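PDB 7BOP: alpha-1,2-mannosyltransferase (Ktr4), putative from Neosartorya fumigata, which is a putative fungal glycosyltransferase with a GT-A-type fold, modelled here with guanosine-5'-diphosphate and a manganese ion. Local coordinates for residues T233-T238 with L324-D329; D297-H302 with A317-I322; E112-R117 with C126-V131; P182-Y187 with G286-F291. One frame throughout, in Å; residues are numbered along the deposited sequence.

Contact 1. Residues T233-T238 with L324-D329; sequences TLWPET and LGLFAD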
# COMPACT_ATOMS: atom_id res chain seq x y z
N THR A 233 -7.90 -19.29 0.59
CA THR A 233 -9.08 -19.25 -0.31
C THR A 233 -9.29 -17.91 -1.03
O THR A 233 -10.31 -17.73 -1.72
CB THR A 233 -10.39 -19.66 0.40
OG1 THR A 233 -10.71 -18.73 1.45
CG2 THR A 233 -10.28 -21.07 0.97
N LEU A 234 -8.34 -16.98 -0.92
CA LEU A 234 -8.50 -15.66 -1.55
C LEU A 234 -8.61 -15.78 -3.06
O LEU A 234 -9.53 -15.24 -3.66
CB LEU A 234 -7.34 -14.72 -1.16
CG LEU A 234 -7.36 -13.31 -1.75
CD1 LEU A 234 -8.71 -12.62 -1.50
CD2 LEU A 234 -6.22 -12.51 -1.15
N TRP A 235 -7.69 -16.52 -3.68
CA TRP A 235 -7.73 -16.70 -5.13
C TRP A 235 -8.92 -17.53 -5.61
O TRP A 235 -9.58 -17.16 -6.59
CB TRP A 235 -6.40 -17.24 -5.67
CG TRP A 235 -6.30 -17.19 -7.17
CD1 TRP A 235 -6.26 -18.25 -8.02
CD2 TRP A 235 -6.25 -16.02 -7.98
NE1 TRP A 235 -6.18 -17.82 -9.32
CE2 TRP A 235 -6.18 -16.45 -9.33
CE3 TRP A 235 -6.25 -14.65 -7.71
CZ2 TRP A 235 -6.11 -15.56 -10.39
CZ3 TRP A 235 -6.18 -13.76 -8.77
CH2 TRP A 235 -6.11 -14.22 -10.09
N PRO A 236 -9.22 -18.66 -4.92
CA PRO A 236 -10.46 -19.36 -5.24
C PRO A 236 -11.71 -18.46 -5.19
O PRO A 236 -12.52 -18.51 -6.11
CB PRO A 236 -10.51 -20.45 -4.18
CG PRO A 236 -9.07 -20.82 -4.00
CD PRO A 236 -8.32 -19.51 -4.10
N GLU A 237 -11.83 -17.63 -4.16
CA GLU A 237 -12.96 -16.70 -4.05
C GLU A 237 -12.94 -15.64 -5.14
O GLU A 237 -13.99 -15.29 -5.70
CB GLU A 237 -13.02 -16.04 -2.67
CG GLU A 237 -13.45 -16.99 -1.55
CD GLU A 237 -14.88 -17.50 -1.68
OE1 GLU A 237 -15.67 -16.95 -2.50
OE2 GLU A 237 -15.23 -18.45 -0.94
N THR A 238 -11.75 -15.15 -5.48
CA THR A 238 -11.57 -14.21 -6.59
C THR A 238 -12.06 -14.80 -7.93
O THR A 238 -12.78 -14.14 -8.69
CB THR A 238 -10.09 -13.77 -6.69
OG1 THR A 238 -9.69 -13.14 -5.45
CG2 THR A 238 -9.85 -12.82 -7.87
N LEU A 324 -6.39 -4.37 -8.36
CA LEU A 324 -5.66 -3.61 -9.38
C LEU A 324 -5.31 -4.48 -10.58
O LEU A 324 -5.51 -4.08 -11.73
CB LEU A 324 -4.37 -3.00 -8.82
CG LEU A 324 -4.57 -1.87 -7.79
CD1 LEU A 324 -3.32 -1.68 -6.93
CD2 LEU A 324 -4.95 -0.57 -8.49
N GLY A 325 -4.78 -5.67 -10.30
CA GLY A 325 -4.35 -6.59 -11.34
C GLY A 325 -5.45 -7.14 -12.22
O GLY A 325 -5.17 -7.56 -13.34
N LEU A 326 -6.68 -7.17 -11.73
CA LEU A 326 -7.83 -7.64 -12.51
C LEU A 326 -8.68 -6.53 -13.12
O LEU A 326 -9.23 -6.71 -14.21
CB LEU A 326 -8.73 -8.52 -11.64
CG LEU A 326 -8.08 -9.79 -11.10
CD1 LEU A 326 -9.03 -10.44 -10.12
CD2 LEU A 326 -7.71 -10.73 -12.23
N PHE A 327 -8.79 -5.39 -12.43
CA PHE A 327 -9.76 -4.35 -12.79
C PHE A 327 -9.16 -3.01 -13.22
O PHE A 327 -9.86 -2.21 -13.85
CB PHE A 327 -10.75 -4.15 -11.62
CG PHE A 327 -11.29 -5.45 -11.07
CD1 PHE A 327 -11.86 -6.40 -11.93
CD2 PHE A 327 -11.19 -5.76 -9.71
CE1 PHE A 327 -12.33 -7.61 -11.44
CE2 PHE A 327 -11.66 -6.97 -9.22
CZ PHE A 327 -12.24 -7.89 -10.08
N ALA A 328 -7.88 -2.76 -12.93
CA ALA A 328 -7.22 -1.55 -13.39
C ALA A 328 -6.51 -1.77 -14.71
O ALA A 328 -6.36 -2.90 -15.18
CB ALA A 328 -6.24 -1.05 -12.33
N ASP A 329 -6.11 -0.66 -15.32
CA ASP A 329 -5.21 -0.64 -16.46
C ASP A 329 -3.79 -0.68 -15.90
O ASP A 329 -3.36 0.27 -15.23
CB ASP A 329 -5.48 0.65 -17.24
CG ASP A 329 -4.63 0.81 -18.48
OD1 ASP A 329 -3.68 0.03 -18.74
OD2 ASP A 329 -4.91 1.79 -19.20

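Contact 2. Residues D297-H302 with A317-I322; sequences DAYFNH and APVHSI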
# COMPACT_ATOMS: atom_id res chain seq x y z
N ASP A 297 -15.20 -2.26 -5.88
CA ASP A 297 -16.05 -2.30 -4.71
C ASP A 297 -16.94 -3.54 -4.68
O ASP A 297 -17.20 -4.06 -3.61
CB ASP A 297 -16.89 -1.04 -4.58
CG ASP A 297 -17.43 -0.85 -3.19
OD1 ASP A 297 -16.67 -0.98 -2.20
OD2 ASP A 297 -18.64 -0.58 -3.07
N ALA A 298 -17.40 -4.00 -5.84
CA ALA A 298 -18.13 -5.28 -5.91
C ALA A 298 -17.23 -6.45 -5.47
O ALA A 298 -17.68 -7.35 -4.76
CB ALA A 298 -18.67 -5.53 -7.31
N TYR A 299 -15.96 -6.41 -5.89
CA TYR A 299 -14.96 -7.39 -5.46
C TYR A 299 -14.80 -7.37 -3.95
O TYR A 299 -14.85 -8.43 -3.30
CB TYR A 299 -13.62 -7.13 -6.16
CG TYR A 299 -12.49 -8.05 -5.75
CD1 TYR A 299 -12.60 -9.43 -5.89
CD2 TYR A 299 -11.29 -7.53 -5.25
CE1 TYR A 299 -11.56 -10.27 -5.52
CE2 TYR A 299 -10.24 -8.37 -4.89
CZ TYR A 299 -10.38 -9.74 -5.03
OH TYR A 299 -9.34 -10.59 -4.67
N PHE A 300 -14.65 -6.18 -3.37
CA PHE A 300 -14.53 -6.09 -1.92
C PHE A 300 -15.75 -6.71 -1.23
O PHE A 300 -15.60 -7.50 -0.30
CB PHE A 300 -14.32 -4.66 -1.40
CG PHE A 300 -14.55 -4.57 0.07
CD1 PHE A 300 -13.61 -5.09 0.95
CD2 PHE A 300 -15.75 -4.08 0.58
CE1 PHE A 300 -13.84 -5.07 2.32
CE2 PHE A 300 -15.98 -4.06 1.95
CZ PHE A 300 -15.02 -4.55 2.82
N ASN A 301 -16.95 -6.33 -1.67
CA ASN A 301 -18.17 -6.84 -1.03
C ASN A 301 -18.30 -8.35 -1.14
O ASN A 301 -18.74 -8.99 -0.19
CB ASN A 301 -19.42 -6.15 -1.56
CG ASN A 301 -19.53 -4.72 -1.08
OD1 ASN A 301 -19.27 -4.43 0.08
ND2 ASN A 301 -19.92 -3.83 -1.97
N HIS A 302 -17.90 -8.91 -2.28
CA HIS A 302 -17.83 -10.36 -2.44
C HIS A 302 -16.91 -11.00 -1.38
O HIS A 302 -17.30 -11.96 -0.69
CB HIS A 302 -17.32 -10.71 -3.83
CG HIS A 302 -17.20 -12.18 -4.07
ND1 HIS A 302 -16.07 -12.90 -3.73
CD2 HIS A 302 -18.06 -13.07 -4.59
CE1 HIS A 302 -16.25 -14.17 -4.03
NE2 HIS A 302 -17.45 -14.30 -4.56
N ALA A 317 -3.08 -5.59 1.34
CA ALA A 317 -2.10 -5.55 0.26
C ALA A 317 -2.44 -6.56 -0.87
O ALA A 317 -2.59 -6.15 -2.03
CB ALA A 317 -0.69 -5.73 0.79
N PRO A 318 -2.58 -7.87 -0.54
CA PRO A 318 -2.99 -8.79 -1.61
C PRO A 318 -4.36 -8.45 -2.22
O PRO A 318 -4.52 -8.55 -3.42
CB PRO A 318 -3.00 -10.17 -0.92
CG PRO A 318 -2.95 -9.90 0.53
CD PRO A 318 -2.24 -8.59 0.69
N VAL A 319 -5.31 -8.01 -1.40
CA VAL A 319 -6.64 -7.63 -1.90
C VAL A 319 -6.58 -6.42 -2.86
O VAL A 319 -7.16 -6.46 -3.95
CB VAL A 319 -7.64 -7.41 -0.74
CG1 VAL A 319 -8.95 -6.82 -1.24
CG2 VAL A 319 -7.90 -8.74 -0.02
N HIS A 320 -5.88 -5.36 -2.47
CA HIS A 320 -5.60 -4.24 -3.40
C HIS A 320 -4.89 -4.70 -4.66
O HIS A 320 -5.27 -4.30 -5.78
CB HIS A 320 -4.76 -3.16 -2.71
CG HIS A 320 -5.53 -2.35 -1.72
ND1 HIS A 320 -4.98 -1.26 -1.08
CD2 HIS A 320 -6.80 -2.45 -1.28
CE1 HIS A 320 -5.88 -0.74 -0.26
NE2 HIS A 320 -7.00 -1.44 -0.36
N SER A 321 -3.86 -5.53 -4.49
CA SER A 321 -3.03 -5.97 -5.60
C SER A 321 -3.81 -6.79 -6.61
O SER A 321 -3.67 -6.60 -7.82
CB SER A 321 -1.83 -6.77 -5.10
OG SER A 321 -1.06 -5.98 -4.20
N ILE A 322 -4.63 -7.71 -6.11
CA ILE A 322 -5.50 -8.51 -6.98
C ILE A 322 -6.53 -7.61 -7.67
O ILE A 322 -6.76 -7.72 -8.88
CB ILE A 322 -6.18 -9.66 -6.21
CG1 ILE A 322 -5.15 -10.74 -5.84
CG2 ILE A 322 -7.29 -10.28 -7.04
CD1 ILE A 322 -5.61 -11.67 -4.75

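Contact 3. Residues E112-R117 with C126-V131; sequences EEFKKR and CYYEQV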
# COMPACT_ATOMS: atom_id res chain seq x y z
N GLU A 112 -5.66 14.75 23.02
CA GLU A 112 -5.21 16.12 22.79
C GLU A 112 -3.70 16.19 22.58
O GLU A 112 -3.23 17.00 21.78
CB GLU A 112 -5.65 17.05 23.94
CG GLU A 112 -7.16 17.23 24.03
CD GLU A 112 -7.77 17.79 22.76
OE1 GLU A 112 -7.22 18.77 22.21
OE2 GLU A 112 -8.79 17.24 22.29
N GLU A 113 -2.94 15.34 23.27
CA GLU A 113 -1.49 15.24 23.05
C GLU A 113 -1.16 14.83 21.59
O GLU A 113 -0.26 15.40 20.97
CB GLU A 113 -0.87 14.24 24.04
CG GLU A 113 0.66 14.22 24.08
CD GLU A 113 1.25 12.96 24.72
OE1 GLU A 113 2.48 12.78 24.68
OE2 GLU A 113 0.49 12.12 25.28
N PHE A 114 -1.90 13.85 21.07
CA PHE A 114 -1.74 13.40 19.68
C PHE A 114 -1.96 14.57 18.70
O PHE A 114 -1.15 14.79 17.80
CB PHE A 114 -2.71 12.25 19.36
CG PHE A 114 -2.55 11.68 17.97
CD1 PHE A 114 -3.15 12.29 16.86
CD2 PHE A 114 -1.80 10.52 17.76
CE1 PHE A 114 -3.00 11.76 15.59
CE2 PHE A 114 -1.64 9.99 16.49
CZ PHE A 114 -2.24 10.61 15.40
N LYS A 115 -3.05 15.31 18.90
CA LYS A 115 -3.38 16.43 18.02
C LYS A 115 -2.32 17.52 18.05
O LYS A 115 -1.94 18.05 17.01
CB LYS A 115 -4.74 17.02 18.36
CG LYS A 115 -5.90 16.07 18.11
CD LYS A 115 -7.19 16.60 18.70
CE LYS A 115 -8.28 15.57 18.58
NZ LYS A 115 -9.57 16.10 19.09
N LYS A 116 -1.84 17.86 19.25
CA LYS A 116 -0.85 18.93 19.41
C LYS A 116 0.50 18.55 18.79
O LYS A 116 1.10 19.34 18.06
CB LYS A 116 -0.67 19.29 20.89
CG LYS A 116 0.51 20.21 21.21
CD LYS A 116 0.60 20.54 22.70
CE LYS A 116 -0.37 21.63 23.11
NZ LYS A 116 -0.03 22.97 22.52
N ARG A 117 0.97 17.35 19.10
CA ARG A 117 2.27 16.88 18.63
C ARG A 117 2.31 16.72 17.10
O ARG A 117 3.29 17.08 16.48
CB ARG A 117 2.63 15.56 19.31
CG ARG A 117 2.89 15.67 20.81
CD ARG A 117 4.20 16.36 21.12
NE ARG A 117 5.32 15.83 20.34
CZ ARG A 117 5.91 14.66 20.54
NH1 ARG A 117 5.52 13.82 21.50
NH2 ARG A 117 6.92 14.31 19.75
N CYS A 126 -4.07 19.69 9.67
CA CYS A 126 -4.25 18.33 10.14
C CYS A 126 -5.70 18.11 10.52
O CYS A 126 -6.31 18.98 11.15
CB CYS A 126 -3.40 18.06 11.37
SG CYS A 126 -1.64 17.96 11.04
N TYR A 127 -6.24 16.95 10.17
CA TYR A 127 -7.60 16.55 10.54
C TYR A 127 -7.56 15.22 11.29
O TYR A 127 -6.67 14.37 11.05
CB TYR A 127 -8.47 16.43 9.30
CG TYR A 127 -8.53 17.71 8.51
CD1 TYR A 127 -9.52 18.68 8.76
CD2 TYR A 127 -7.60 17.98 7.51
CE1 TYR A 127 -9.56 19.86 8.04
CE2 TYR A 127 -7.63 19.16 6.79
CZ TYR A 127 -8.61 20.10 7.05
OH TYR A 127 -8.63 21.26 6.33
N TYR A 128 -8.52 15.06 12.20
CA TYR A 128 -8.53 13.96 13.15
C TYR A 128 -9.89 13.30 13.09
O TYR A 128 -10.88 13.90 13.50
CB TYR A 128 -8.20 14.48 14.55
CG TYR A 128 -6.88 15.21 14.56
CD1 TYR A 128 -5.68 14.50 14.67
CD2 TYR A 128 -6.82 16.60 14.40
CE1 TYR A 128 -4.46 15.16 14.64
CE2 TYR A 128 -5.61 17.27 14.37
CZ TYR A 128 -4.43 16.55 14.49
OH TYR A 128 -3.22 17.20 14.47
N GLU A 129 -9.94 12.10 12.54
CA GLU A 129 -11.20 11.43 12.22
C GLU A 129 -11.31 10.11 12.96
O GLU A 129 -10.31 9.42 13.20
CB GLU A 129 -11.31 11.17 10.72
CG GLU A 129 -11.24 12.41 9.86
CD GLU A 129 -12.45 13.31 10.00
OE1 GLU A 129 -13.54 12.84 10.37
OE2 GLU A 129 -12.30 14.50 9.70
N GLN A 130 -12.54 9.75 13.31
CA GLN A 130 -12.82 8.47 13.91
C GLN A 130 -13.46 7.58 12.87
O GLN A 130 -14.30 8.04 12.09
CB GLN A 130 -13.72 8.60 15.13
CG GLN A 130 -13.70 7.37 16.01
CD GLN A 130 -14.49 7.54 17.30
OE1 GLN A 130 -15.23 8.50 17.45
NE2 GLN A 130 -14.33 6.60 18.22
N VAL A 131 -13.08 6.31 12.86
CA VAL A 131 -13.71 5.34 11.97
C VAL A 131 -15.08 4.99 12.54
O VAL A 131 -15.17 4.62 13.70
CB VAL A 131 -12.86 4.05 11.86
CG1 VAL A 131 -13.58 3.01 11.00
CG2 VAL A 131 -11.48 4.37 11.28

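Contact 4. Residues P182-Y187 with G286-F291; sequences PALKNY and GDLDFF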
# COMPACT_ATOMS: atom_id res chain seq x y z
N PRO A 182 -16.58 9.55 5.31
CA PRO A 182 -17.08 10.88 4.91
C PRO A 182 -16.01 11.98 4.73
O PRO A 182 -16.09 12.77 3.80
CB PRO A 182 -18.04 11.26 6.06
CG PRO A 182 -18.54 9.95 6.56
CD PRO A 182 -17.38 8.98 6.42
N ALA A 183 -15.06 12.03 5.64
CA ALA A 183 -13.87 12.89 5.54
C ALA A 183 -13.14 12.91 4.19
O ALA A 183 -12.55 13.94 3.83
CB ALA A 183 -12.89 12.56 6.65
N LEU A 184 -13.19 11.80 3.45
CA LEU A 184 -12.54 11.72 2.14
C LEU A 184 -13.46 11.93 0.94
O LEU A 184 -13.01 11.82 -0.20
CB LEU A 184 -11.81 10.37 2.00
CG LEU A 184 -10.67 10.13 2.99
CD1 LEU A 184 -10.01 8.78 2.69
CD2 LEU A 184 -9.64 11.25 2.94
N LYS A 185 -14.73 12.26 1.18
CA LYS A 185 -15.71 12.36 0.10
C LYS A 185 -15.30 13.31 -1.03
O LYS A 185 -15.48 12.99 -2.21
CB LYS A 185 -17.08 12.80 0.65
CG LYS A 185 -18.22 12.66 -0.34
CD LYS A 185 -19.46 13.40 0.14
CE LYS A 185 -20.56 13.37 -0.91
NZ LYS A 185 -21.45 14.56 -0.79
N ASN A 186 -14.73 14.47 -0.69
CA ASN A 186 -14.32 15.44 -1.72
C ASN A 186 -12.87 15.28 -2.21
O ASN A 186 -12.39 16.11 -2.97
CB ASN A 186 -14.59 16.86 -1.22
CG ASN A 186 -16.06 17.10 -0.92
OD1 ASN A 186 -16.94 16.65 -1.67
ND2 ASN A 186 -16.34 17.78 0.18
N TYR A 187 -12.20 14.20 -1.80
CA TYR A 187 -10.83 13.91 -2.23
C TYR A 187 -10.84 12.84 -3.30
O TYR A 187 -11.69 11.97 -3.30
CB TYR A 187 -10.02 13.44 -1.02
CG TYR A 187 -9.74 14.55 -0.05
CD1 TYR A 187 -10.66 14.88 0.95
CD2 TYR A 187 -8.58 15.29 -0.14
CE1 TYR A 187 -10.40 15.92 1.85
CE2 TYR A 187 -8.31 16.32 0.74
CZ TYR A 187 -9.22 16.63 1.73
OH TYR A 187 -8.93 17.65 2.60
N GLY A 286 -2.70 6.53 -4.28
CA GLY A 286 -3.78 5.95 -5.07
C GLY A 286 -4.92 6.86 -5.42
O GLY A 286 -5.12 7.90 -4.79
N ASP A 287 -5.67 6.43 -6.43
CA ASP A 287 -6.90 7.08 -6.89
C ASP A 287 -8.08 6.44 -6.14
O ASP A 287 -8.46 5.30 -6.42
CB ASP A 287 -7.01 6.86 -8.41
CG ASP A 287 -8.22 7.54 -9.04
OD1 ASP A 287 -9.13 8.00 -8.32
OD2 ASP A 287 -8.25 7.59 -10.28
N LEU A 288 -8.63 7.18 -5.19
CA LEU A 288 -9.80 6.75 -4.43
C LEU A 288 -10.97 6.33 -5.32
O LEU A 288 -11.70 5.41 -4.96
CB LEU A 288 -10.29 7.85 -3.47
CG LEU A 288 -9.34 8.24 -2.34
CD1 LEU A 288 -9.71 9.60 -1.75
CD2 LEU A 288 -9.30 7.16 -1.27
N ASP A 289 -11.14 6.99 -6.47
CA ASP A 289 -12.24 6.65 -7.36
C ASP A 289 -12.09 5.30 -8.06
O ASP A 289 -13.08 4.76 -8.53
CB ASP A 289 -12.49 7.76 -8.39
CG ASP A 289 -12.98 9.05 -7.75
OD1 ASP A 289 -13.52 9.02 -6.63
OD2 ASP A 289 -12.80 10.10 -8.38
N PHE A 290 -10.88 4.75 -8.13
CA PHE A 290 -10.73 3.35 -8.57
C PHE A 290 -11.42 2.42 -7.59
O PHE A 290 -12.24 1.61 -7.98
CB PHE A 290 -9.27 2.93 -8.70
CG PHE A 290 -9.11 1.45 -8.89
CD1 PHE A 290 -9.50 0.86 -10.09
CD2 PHE A 290 -8.64 0.65 -7.86
CE1 PHE A 290 -9.39 -0.52 -10.27
CE2 PHE A 290 -8.53 -0.73 -8.03
CZ PHE A 290 -8.90 -1.31 -9.24
N PHE A 291 -11.08 2.55 -6.31
CA PHE A 291 -11.59 1.68 -5.27
C PHE A 291 -13.08 1.88 -5.03
O PHE A 291 -13.79 0.93 -4.70
CB PHE A 291 -10.79 1.86 -3.97
CG PHE A 291 -9.34 1.51 -4.11
CD1 PHE A 291 -8.94 0.17 -4.15
CD2 PHE A 291 -8.37 2.50 -4.24
CE1 PHE A 291 -7.59 -0.17 -4.29
CE2 PHE A 291 -7.02 2.17 -4.40
CZ PHE A 291 -6.63 0.82 -4.42

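Contact 1. Residues T233-T238 with L324-D329
Leu-326 meets Thr-238 and Trp-235 in a buried helix-to-helix contact of this GT-A-type fold. The last turn of helix 316-327 faces the first turn of helix 234-244. On the second segment, Leu-324 turns to Phe-290 instead, and Gly-325 forms a backbone hydrogen bond with Met-254. Leu-326 then carries the whole contact. Its CG lies anti to the carbonyl carbon (chi1 -62°), which sends both methyls to the other helix. CD1 presses on Thr-238 CG2 at 3.4 Å, closer than is usual for two methyls. CD2 reaches Trp-235 CH2 at 4.4 Å, at the six-membered end of the indole. Met-255 and Leu-258 of helix 255-258 pack on both Leu-326 and Trp-235. Phe-327 lays its ring against Leu-326 CB, which sits 3.6 Å above the ring centre. The helix ends here, and Ala-328 O accepts a hydrogen bond from Ser-250 OG. No hydrogen bond links the two segments. The polar branch of Thr-238 is bonded to Tyr-299 OH, and it also donates within its own helix: OG1 is 2.8 Å from Leu-234 O, 42° out of the carbonyl plane.

Contact 2. Residues D297-H302 with A317-I322
Tyr-299 lays its phenol end across Ile-322, and one edge of its ring faces the backbone of Val-319. The side chain leaves helix 294-306 with CG anti to the backbone N (chi1 177°), which carries the ring over to helix 316-327. The Tyr-299 and Ile-322 side chains cross at about a right angle. Ile-322 CG2 lies 3.7 Å from Tyr-299 CZ. The same methyl comes within 3.1 Å of Tyr-299 OH, a short approach for carbon and oxygen. Ile-322 CB is 3.6 Å from Tyr-299 OH, and Ile-322 CD1 is 3.9 Å from that oxygen. The hydroxyl thus rests against the branched part of the isoleucine, while its polar partner lies on helix 234-244. Val-319 O lies near the ring plane, 3.7 Å from Tyr-299 CE2. Val-319 CG1 is a looser neighbour, at 4.2 Å from Tyr-299 CE2. The two helices thus meet through one aromatic residue and two branched aliphatic ones, with no hydrogen bond between the segments. The contact is plain helix packing in the core. Helix 234-244 borders it through Leu-234 and Thr-238 on Ile-322, and helix 165-177 through Ser-175 on Val-319. On helix 316-327, His-320 is bonded to Glu-284 of strand 284-287 and Ser-321 to Phe-279 of strand 278-279, which ties the helix to the sheet.

Contact 3. Residues E112-R117 with C126-V131
Tyr-128 lies under Lys-115 and beside Phe-114, joining helix 112-119 to strand 126-130. With the parallel strand 102-106 these form a beta-alpha-beta unit of the Rossmann-like sheet of the GT-A fold. The tight part is the tyrosine ring. Lys-115 CG sits over one face, 3.6 Å from the ring centroid and only 4° off its normal, a CH-pi contact. The first torsion of Lys-115 (chi1 -66°) turns CG away from its own carbonyl carbon. The extended chain beyond it runs on past the ring, leaving CE 4.2 Å from Tyr-128 CB. Phe-114 meets the same ring rim to rim: its CE1 is 3.8 Å from Tyr-128 CE1, near both ring planes. This is not a face stack. Phe-114 does stack on Phe-110, and it meets Phe-104 of the neighbouring strand 102-106 edge-to-face. Phe-114 is buried on this inner side.

The outer side is looser. Glu-112 is exposed and Lys-115 partly so. Their salt bridge, Lys-115 NZ to Glu-112 OE2, is weak at 3.5 Å and stays within the helix. It adds no direct link to the strand. The phenol end of Tyr-128 instead reaches the end of the helix. There Tyr-128 OH forms a hydrogen bond with Thr-118 OG1 and lies 3.0 Å from Lys-115 O.

Contact 4. Residues P182-Y187 with G286-F291
Leu-184 O is held twice, by Arg-292 NH2 and by the backbone N of Tyr-187 at 3.0 Å, and Leu-288 CD1 approaches the same oxygen at 4.3 Å. The bond from Tyr-187 closes a type I beta turn from Leu-184 to Tyr-187. Tyr-187 O accepts a hydrogen bond from Arg-292 NH1, and Leu-288 CD1 packs against it at 3.5 Å. One guanidinium group therefore bonds the carbonyls at both ends of the turn, while Asp-289 forms salt bridges with Arg-292 and Lys-188.

Leu-288 fills the apolar part of the contact. With chi1 at -65°, its isobutyl group swings beside its own backbone N and faces the turn. CD1 lies 3.9 Å from Tyr-187 CB, and CD2 lies 4.3 Å from Leu-184 CD1. The turn leads into strand 189-192, which runs antiparallel to strand 284-287 in the central mixed sheet of the GT-A-type fold. Leu-288 begins the helix that follows strand 284-287. Leu-184 also packs on Ile-103 and Phe-105 of strand 102-106.

Asp-287 is the N-cap of the new helix. Its OD1 accepts from Asp-289 N at 2.9 Å, with a bent N-H...O angle of 134°. The N-H meets the carboxylate from 38° above its plane.

How the contacts relate
Along the chain, contact 3 closes first. Contact 4 then opens, and its segments alternate with those of contact 1. Contact 2 falls between the two segments of contact 1. Contacts 1 and 2 lie about 7 Å apart between centres and share helix 316-327, so helices 234-244, 294-306 and 316-327 pack as one group. Contact 4 is the bridge. Its Phe-290 touches Leu-324 of contact 1, and its Phe-291 meets His-320 of contact 2. Towards the sheet, Ala-183 touches Glu-129 of contact 3. Contacts 1 and 3 lie on opposite sides of the chain's centre, about 35 Å apart between centres. The set thus runs from this helix group to the mixed sheet at strand 126-130.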